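Local structure of cytoplasmic export protein 1 (3VWA) at residues A[399-404]-A[422-427]; A[442-447]-A[463-468]. The protein is a component of the nuclear tRNA export machinery that binds tRNA and may pass aminoacylated tRNAs from export receptors to the translation machinery. One frame throughout, in Å; residues are numbered along the deposited sequence.

Contact 1 of 2, residues A[399-404]-A[422-427]; sequences QTLKTI and RFLAKT
Leu-401 and Leu-424 meet through one methyl each, CD1 of Leu-401 lying 3.7 Å from CD2 of Leu-424. The pair bridges helices 394-407 and 413-427 in the alpha-solenoid of HEAT repeats that follows the kinase-like domain; residues 399-404 belong to the first HEAT repeat. CD2 of Leu-424 has a second neighbour, Ile-404 CD1 at 4.1 Å, so a single leucine methyl faces two side chains that sit one helical turn apart. The leucine pair meets at a slant, whereas the side chains of Ile-404 and Leu-424 run antiparallel alongside one another. Leu-401 reaches the neighbouring helix because its CG lies anti to the backbone N (chi1 173°), which sends the isobutyl group across the gap.

That gap is wide. The axes of the two short segments approach to 12.3 Å, with 134° between their N-to-C directions, and the shortest CA-CA separation, Leu-401 to Thr-427, is 8.5 Å. Only branch ends therefore touch, in agreement with the small buried surface of 124 Å², and helix 433-446 contributes to the same apolar layer. Thr-427 closes one margin: its OG1 stands 4.3 Å from Leu-401 CD1, a van der Waals approach, while the hydroxyl is hydrogen-bonded to that of Thr-439 and so has a polar partner beside the leucine.

Further out, helix 374-387 backs segment 399-404 through Phe-385, which touches Thr-400 and Thr-403. The buried hydroxyl of Thr-403 is satisfied within its own helix, OG1 donating to Gln-399 O over 2.8 Å with a C=O...donor angle of 153°.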
ATOM      1  N   GLN A 399     -18.766  16.522  11.003  1.00 31.46           N
ATOM      2  CA  GLN A 399     -18.036  15.669  10.069  1.00 28.52           C
ATOM      3  C   GLN A 399     -18.646  14.291   9.929  1.00 26.77           C
ATOM      4  O   GLN A 399     -18.625  13.742   8.823  1.00 27.11           O
ATOM      5  CB  GLN A 399     -16.546  15.563  10.363  1.00 28.80           C
ATOM      6  CG  GLN A 399     -15.806  16.882  10.211  1.00 34.23           C
ATOM      7  CD  GLN A 399     -15.980  17.500   8.832  1.00 35.21           C
ATOM      8  OE1 GLN A 399     -16.659  18.476   8.708  1.00 36.11           O
ATOM      9  NE2 GLN A 399     -15.366  16.917   7.800  1.00 33.29           N
ATOM     10  N   THR A 400     -19.128  13.694  11.026  1.00 26.07           N
ATOM     11  CA  THR A 400     -19.764  12.388  10.894  1.00 25.41           C
ATOM     12  C   THR A 400     -20.916  12.591   9.900  1.00 27.94           C
ATOM     13  O   THR A 400     -21.055  11.858   8.950  1.00 34.65           O
ATOM     14  CB  THR A 400     -20.283  11.846  12.241  1.00 24.07           C
ATOM     15  OG1 THR A 400     -19.234  11.843  13.233  1.00 23.56           O
ATOM     16  CG2 THR A 400     -20.795  10.445  12.095  1.00 23.47           C
ATOM     17  N   LEU A 401     -21.713  13.627  10.117  1.00 30.57           N
ATOM     18  CA  LEU A 401     -22.850  13.900   9.282  1.00 30.42           C
ATOM     19  C   LEU A 401     -22.503  13.957   7.808  1.00 28.87           C
ATOM     20  O   LEU A 401     -23.108  13.244   7.003  1.00 29.09           O
ATOM     21  CB  LEU A 401     -23.583  15.143   9.754  1.00 28.48           C
ATOM     22  CG  LEU A 401     -24.727  15.674   8.873  1.00 29.87           C
ATOM     23  CD1 LEU A 401     -25.876  14.663   8.671  1.00 28.04           C
ATOM     24  CD2 LEU A 401     -25.209  16.933   9.570  1.00 27.86           C
ATOM     25  N   LYS A 402     -21.501  14.737   7.467  1.00 28.94           N
ATOM     26  CA  LYS A 402     -21.089  14.917   6.067  1.00 29.34           C
ATOM     27  C   LYS A 402     -20.474  13.657   5.436  1.00 30.63           C
ATOM     28  O   LYS A 402     -20.132  13.625   4.242  1.00 28.99           O
ATOM     29  CB  LYS A 402     -19.987  15.966   6.001  1.00 30.89           C
ATOM     30  CG  LYS A 402     -20.381  17.390   6.323  1.00 37.91           C
ATOM     31  CD  LYS A 402     -19.284  18.300   5.787  1.00 38.19           C
ATOM     32  CE  LYS A 402     -19.555  19.767   6.121  1.00 42.78           C
ATOM     33  NZ  LYS A 402     -18.633  20.683   5.380  1.00 41.38           N
ATOM     34  N   THR A 403     -20.224  12.650   6.248  1.00 26.59           N
ATOM     35  CA  THR A 403     -19.561  11.457   5.749  1.00 23.64           C
ATOM     36  C   THR A 403     -20.598  10.368   5.451  1.00 23.58           C
ATOM     37  O   THR A 403     -20.266   9.378   4.863  1.00 23.94           O
ATOM     38  CB  THR A 403     -18.510  10.990   6.807  1.00 23.06           C
ATOM     39  OG1 THR A 403     -17.520  12.018   6.910  1.00 26.70           O
ATOM     40  CG2 THR A 403     -17.812   9.711   6.436  1.00 23.30           C
ATOM     41  N   ILE A 404     -21.843  10.550   5.889  1.00 22.65           N
ATOM     42  CA  ILE A 404     -22.871   9.523   5.791  1.00 25.66           C
ATOM     43  C   ILE A 404     -23.100   9.066   4.352  1.00 26.19           C
ATOM     44  O   ILE A 404     -23.230   7.863   4.101  1.00 26.32           O
ATOM     45  CB  ILE A 404     -24.213  10.026   6.415  1.00 24.10           C
ATOM     46  CG1 ILE A 404     -24.166   9.916   7.944  1.00 26.85           C
ATOM     47  CG2 ILE A 404     -25.391   9.203   5.917  1.00 24.06           C
ATOM     48  CD1 ILE A 404     -25.293  10.662   8.660  1.00 25.35           C
ATOM     49  N   ARG A 422     -33.842   8.180  11.905  1.00 28.26           N
ATOM     50  CA  ARG A 422     -34.066   8.538  13.344  1.00 31.09           C
ATOM     51  C   ARG A 422     -32.923   9.403  13.850  1.00 31.55           C
ATOM     52  O   ARG A 422     -33.152  10.385  14.563  1.00 34.93           O
ATOM     53  CB  ARG A 422     -34.253   7.308  14.263  1.00 32.09           C
ATOM     54  CG  ARG A 422     -35.515   6.481  13.936  1.00 33.36           C
ATOM     55  CD  ARG A 422     -35.550   5.165  14.728  1.00 34.18           C
ATOM     56  NE  ARG A 422     -36.501   4.219  14.111  1.00 38.59           N
ATOM     57  CZ  ARG A 422     -37.781   4.050  14.472  1.00 33.02           C
ATOM     58  NH1 ARG A 422     -38.300   4.774  15.426  1.00 29.34           N
ATOM     59  NH2 ARG A 422     -38.555   3.163  13.855  1.00 31.43           N
ATOM     60  N   PHE A 423     -31.699   9.075  13.429  1.00 30.30           N
ATOM     61  CA  PHE A 423     -30.537   9.907  13.744  1.00 32.85           C
ATOM     62  C   PHE A 423     -30.671  11.294  13.094  1.00 32.76           C
ATOM     63  O   PHE A 423     -30.396  12.317  13.731  1.00 37.47           O
ATOM     64  CB  PHE A 423     -29.242   9.248  13.240  1.00 33.34           C
ATOM     65  CG  PHE A 423     -28.750   8.092  14.080  1.00 31.79           C
ATOM     66  CD1 PHE A 423     -28.920   6.763  13.632  1.00 33.40           C
ATOM     67  CD2 PHE A 423     -28.084   8.320  15.279  1.00 30.65           C
ATOM     68  CE1 PHE A 423     -28.463   5.664  14.375  1.00 31.21           C
ATOM     69  CE2 PHE A 423     -27.628   7.236  16.050  1.00 34.49           C
ATOM     70  CZ  PHE A 423     -27.816   5.905  15.608  1.00 32.74           C
ATOM     71  N   LEU A 424     -31.071  11.320  11.825  1.00 28.50           N
ATOM     72  CA  LEU A 424     -31.119  12.579  11.077  1.00 28.31           C
ATOM     73  C   LEU A 424     -32.222  13.500  11.596  1.00 26.35           C
ATOM     74  O   LEU A 424     -32.037  14.697  11.627  1.00 29.73           O
ATOM     75  CB  LEU A 424     -31.268  12.340   9.561  1.00 26.22           C
ATOM     76  CG  LEU A 424     -30.080  11.619   8.892  1.00 28.28           C
ATOM     77  CD1 LEU A 424     -30.448  10.990   7.552  1.00 27.22           C
ATOM     78  CD2 LEU A 424     -28.899  12.574   8.718  1.00 25.24           C
ATOM     79  N   ALA A 425     -33.350  12.933  12.008  1.00 24.90           N
ATOM     80  CA  ALA A 425     -34.411  13.692  12.645  1.00 29.26           C
ATOM     81  C   ALA A 425     -33.898  14.406  13.892  1.00 32.44           C
ATOM     82  O   ALA A 425     -34.328  15.517  14.184  1.00 35.87           O
ATOM     83  CB  ALA A 425     -35.602  12.807  12.975  1.00 27.58           C
ATOM     84  N   LYS A 426     -32.949  13.788  14.600  1.00 37.88           N
ATOM     85  CA  LYS A 426     -32.349  14.441  15.744  1.00 39.21           C
ATOM     86  C   LYS A 426     -31.374  15.531  15.353  1.00 34.41           C
ATOM     87  O   LYS A 426     -31.449  16.620  15.859  1.00 34.50           O
ATOM     88  CB  LYS A 426     -31.673  13.444  16.675  1.00 44.82           C
ATOM     89  CG  LYS A 426     -31.477  14.060  18.045  1.00 49.63           C
ATOM     90  CD  LYS A 426     -30.431  13.348  18.886  1.00 55.26           C
ATOM     91  CE  LYS A 426     -29.880  14.261  19.990  1.00 49.79           C
ATOM     92  NZ  LYS A 426     -28.486  13.797  20.301  1.00 48.95           N
ATOM     93  N   THR A 427     -30.467  15.256  14.430  1.00 31.87           N
ATOM     94  CA  THR A 427     -29.525  16.287  14.031  1.00 30.50           C
ATOM     95  C   THR A 427     -30.171  17.502  13.332  1.00 29.35           C
ATOM     96  O   THR A 427     -29.592  18.543  13.268  1.00 27.57           O
ATOM     97  CB  THR A 427     -28.309  15.697  13.257  1.00 31.17           C
ATOM     98  OG1 THR A 427     -28.688  15.354  11.908  1.00 24.22           O
ATOM     99  CG2 THR A 427     -27.769  14.444  14.049  1.00 28.06           C
TER

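Contact 2 of 2, residues A[442-447]-A[463-468]; sequences IISKIS and TAFTKS
The carbonyl oxygen of Ala-464, a residue whose CB packs against Ile-443, accepts three hydrogen bonds. Ser-468 supplies two of them, from OG at 3.0 Å and from its backbone N at 3.2 Å; Gln-428 NE2 supplies the third. Because the two Ser-468 donors arrive from opposite faces of the carbonyl plane, the hydroxyl supplements the helical bond without displacing it. The hydroxyl of Ser-468, a buried residue, is engaged within helix 454-469 and has a weak further bond to Gln-428 NE2.

Across the interface, Ala-464 CB lies 4.1 Å from both CG2 and CD1 of Ile-443. The alanine methyl faces this pair of methyls, which both lie on one side of it, and the small alanine allows the backbones to draw in to 7.7 Å between Ile-443 CA and Ala-464 CA. In Ile-443, chi1 (-69°) directs the two branches, with CG2 anti to the backbone N, and the extended chi2 (167°) carries CD1 on to Ala-464 CB.

Beside this apolar spot, Ser-444 OG meets the rim of the Phe-465 ring near the ring plane, 3.5 Å from CE1 and equally 3.5 Å from CZ. The hydroxyl is hydrogen-bonded to Val-440 O in its own helix, leaving the oxygen to face the weakly positive ring hydrogens, probably a mildly favourable approach. The phenylalanine side chain also touches Val-440 and, on helix 474-487, Leu-484 and Ser-487. Near the end of the first segment, Ser-447 OG donates to Ser-444 O at 2.9 Å.

One phenylalanine touching both the preceding and the following helix is consistent with the continuous stacking of an alpha-solenoid, here in the region between the two recognised HEAT repeats.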
ATOM      1  N   ILE A 442     -28.156  16.381   3.564  1.00 26.84           N
ATOM      2  CA  ILE A 442     -27.869  14.930   3.588  1.00 26.21           C
ATOM      3  C   ILE A 442     -29.141  14.101   3.389  1.00 27.53           C
ATOM      4  O   ILE A 442     -29.115  13.044   2.697  1.00 25.72           O
ATOM      5  CB  ILE A 442     -27.124  14.479   4.897  1.00 24.84           C
ATOM      6  CG1 ILE A 442     -25.699  15.078   5.025  1.00 26.09           C
ATOM      7  CG2 ILE A 442     -27.038  12.989   4.994  1.00 24.30           C
ATOM      8  CD1 ILE A 442     -24.908  15.097   3.696  1.00 23.49           C
ATOM      9  N   ILE A 443     -30.232  14.531   4.037  1.00 23.35           N
ATOM     10  CA  ILE A 443     -31.483  13.826   3.855  1.00 24.19           C
ATOM     11  C   ILE A 443     -31.942  13.869   2.354  1.00 27.78           C
ATOM     12  O   ILE A 443     -32.448  12.877   1.861  1.00 27.02           O
ATOM     13  CB  ILE A 443     -32.607  14.403   4.722  1.00 23.38           C
ATOM     14  CG1 ILE A 443     -32.326  14.103   6.179  1.00 22.04           C
ATOM     15  CG2 ILE A 443     -33.975  13.870   4.239  1.00 21.80           C
ATOM     16  CD1 ILE A 443     -33.218  14.903   7.120  1.00 23.03           C
ATOM     17  N   SER A 444     -31.788  15.015   1.673  1.00 25.25           N
ATOM     18  CA  SER A 444     -32.139  15.107   0.266  1.00 28.07           C
ATOM     19  C   SER A 444     -31.308  14.164  -0.539  1.00 31.96           C
ATOM     20  O   SER A 444     -31.821  13.402  -1.367  1.00 33.62           O
ATOM     21  CB  SER A 444     -31.862  16.502  -0.249  1.00 29.06           C
ATOM     22  OG  SER A 444     -32.636  17.405   0.464  1.00 29.28           O
ATOM     23  N   LYS A 445     -30.012  14.185  -0.242  1.00 35.01           N
ATOM     24  CA  LYS A 445     -29.053  13.338  -0.889  1.00 34.75           C
ATOM     25  C   LYS A 445     -29.438  11.865  -0.849  1.00 35.40           C
ATOM     26  O   LYS A 445     -29.458  11.214  -1.898  1.00 36.19           O
ATOM     27  CB  LYS A 445     -27.665  13.626  -0.322  1.00 38.65           C
ATOM     28  CG  LYS A 445     -26.515  13.107  -1.148  1.00 40.72           C
ATOM     29  CD  LYS A 445     -25.228  13.887  -0.870  1.00 44.33           C
ATOM     30  CE  LYS A 445     -24.051  13.069  -1.370  1.00 45.57           C
ATOM     31  NZ  LYS A 445     -22.730  13.376  -0.719  1.00 55.43           N
ATOM     32  N   ILE A 446     -29.777  11.346   0.328  1.00 33.39           N
ATOM     33  CA  ILE A 446     -30.004   9.927   0.483  1.00 34.20           C
ATOM     34  C   ILE A 446     -31.442   9.438   0.252  1.00 31.51           C
ATOM     35  O   ILE A 446     -31.654   8.249   0.287  1.00 30.17           O
ATOM     36  CB  ILE A 446     -29.602   9.391   1.908  1.00 35.09           C
ATOM     37  CG1 ILE A 446     -30.734   9.614   2.913  1.00 36.02           C
ATOM     38  CG2 ILE A 446     -28.238   9.921   2.350  1.00 35.76           C
ATOM     39  CD1 ILE A 446     -30.295   9.586   4.366  1.00 36.14           C
ATOM     40  N   SER A 447     -32.394  10.349   0.075  1.00 28.37           N
ATOM     41  CA  SER A 447     -33.823  10.047  -0.062  1.00 26.08           C
ATOM     42  C   SER A 447     -34.168   9.005  -1.104  1.00 27.84           C
ATOM     43  O   SER A 447     -35.032   8.186  -0.874  1.00 31.17           O
ATOM     44  CB  SER A 447     -34.559  11.326  -0.400  1.00 29.59           C
ATOM     45  OG  SER A 447     -34.181  11.819  -1.696  1.00 27.02           O
ATOM     46  N   THR A 463     -41.683  16.368   4.889  1.00 28.42           N
ATOM     47  CA  THR A 463     -41.537  16.559   6.345  1.00 25.48           C
ATOM     48  C   THR A 463     -40.189  17.235   6.728  1.00 24.21           C
ATOM     49  O   THR A 463     -40.128  18.109   7.594  1.00 24.58           O
ATOM     50  CB  THR A 463     -41.612  15.216   7.116  1.00 27.23           C
ATOM     51  OG1 THR A 463     -42.780  14.469   6.735  1.00 29.26           O
ATOM     52  CG2 THR A 463     -41.611  15.465   8.636  1.00 26.91           C
ATOM     53  N   ALA A 464     -39.108  16.778   6.127  1.00 24.38           N
ATOM     54  CA  ALA A 464     -37.796  17.320   6.436  1.00 25.99           C
ATOM     55  C   ALA A 464     -37.690  18.777   5.989  1.00 27.59           C
ATOM     56  O   ALA A 464     -37.101  19.603   6.702  1.00 25.94           O
ATOM     57  CB  ALA A 464     -36.713  16.469   5.771  1.00 22.93           C
ATOM     58  N   PHE A 465     -38.241  19.097   4.811  1.00 25.45           N
ATOM     59  CA  PHE A 465     -38.192  20.478   4.307  1.00 25.74           C
ATOM     60  C   PHE A 465     -39.091  21.449   5.101  1.00 26.51           C
ATOM     61  O   PHE A 465     -38.737  22.600   5.342  1.00 26.99           O
ATOM     62  CB  PHE A 465     -38.619  20.513   2.835  1.00 25.65           C
ATOM     63  CG  PHE A 465     -37.654  19.853   1.884  1.00 27.11           C
ATOM     64  CD1 PHE A 465     -36.277  20.005   2.022  1.00 28.96           C
ATOM     65  CD2 PHE A 465     -38.128  19.127   0.807  1.00 27.81           C
ATOM     66  CE1 PHE A 465     -35.386  19.414   1.116  1.00 28.42           C
ATOM     67  CE2 PHE A 465     -37.251  18.562  -0.095  1.00 27.50           C
ATOM     68  CZ  PHE A 465     -35.880  18.701   0.060  1.00 26.76           C
ATOM     69  N   THR A 466     -40.267  20.997   5.483  1.00 26.33           N
ATOM     70  CA  THR A 466     -41.186  21.767   6.344  1.00 28.55           C
ATOM     71  C   THR A 466     -40.516  22.134   7.683  1.00 32.53           C
ATOM     72  O   THR A 466     -40.541  23.304   8.101  1.00 32.46           O
ATOM     73  CB  THR A 466     -42.429  20.917   6.629  1.00 30.68           C
ATOM     74  OG1 THR A 466     -43.140  20.687   5.402  1.00 28.14           O
ATOM     75  CG2 THR A 466     -43.362  21.567   7.664  1.00 27.94           C
ATOM     76  N   LYS A 467     -39.892  21.133   8.321  1.00 30.04           N
ATOM     77  CA  LYS A 467     -39.099  21.357   9.540  1.00 32.73           C
ATOM     78  C   LYS A 467     -38.020  22.430   9.392  1.00 28.59           C
ATOM     79  O   LYS A 467     -37.934  23.331  10.212  1.00 27.47           O
ATOM     80  CB  LYS A 467     -38.491  20.025  10.022  1.00 35.67           C
ATOM     81  CG  LYS A 467     -37.877  20.015  11.416  1.00 38.35           C
ATOM     82  CD  LYS A 467     -38.678  20.756  12.455  1.00 40.73           C
ATOM     83  CE  LYS A 467     -38.331  20.226  13.841  1.00 45.00           C
ATOM     84  NZ  LYS A 467     -38.260  21.341  14.817  1.00 44.09           N
ATOM     85  N   SER A 468     -37.234  22.354   8.332  1.00 24.84           N
ATOM     86  CA  SER A 468     -36.101  23.261   8.144  1.00 29.09           C
ATOM     87  C   SER A 468     -36.572  24.689   7.850  1.00 28.17           C
ATOM     88  O   SER A 468     -35.908  25.646   8.219  1.00 28.37           O
ATOM     89  CB  SER A 468     -35.159  22.816   7.004  1.00 29.15           C
ATOM     90  OG  SER A 468     -34.779  21.466   7.198  1.00 31.54           O
TER

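In the fold
Helix 433-446 joins the two contacts, whose centres lie about 11 Å apart. It lends Ile-442 and Ile-446 to the layer of contact 1, with Leu-424 CD1 only 3.5 Å from Ile-446 CD1 and Leu-401 CD1 3.7 Å from Ile-442 CG1, while Ile-443 turns to contact 2 and still touches Leu-424. Contact 1 is fully buried and made of leucine and isoleucine ends plus a threonine. Contact 2 is mostly buried too, but Ser-444 is partly exposed; there an isoleucine meets an alanine methyl, and a serine oxygen lies at a phenylalanine edge. Contact 2 lies wholly after contact 1 in sequence, in keeping with helix-by-helix growth of the solenoid.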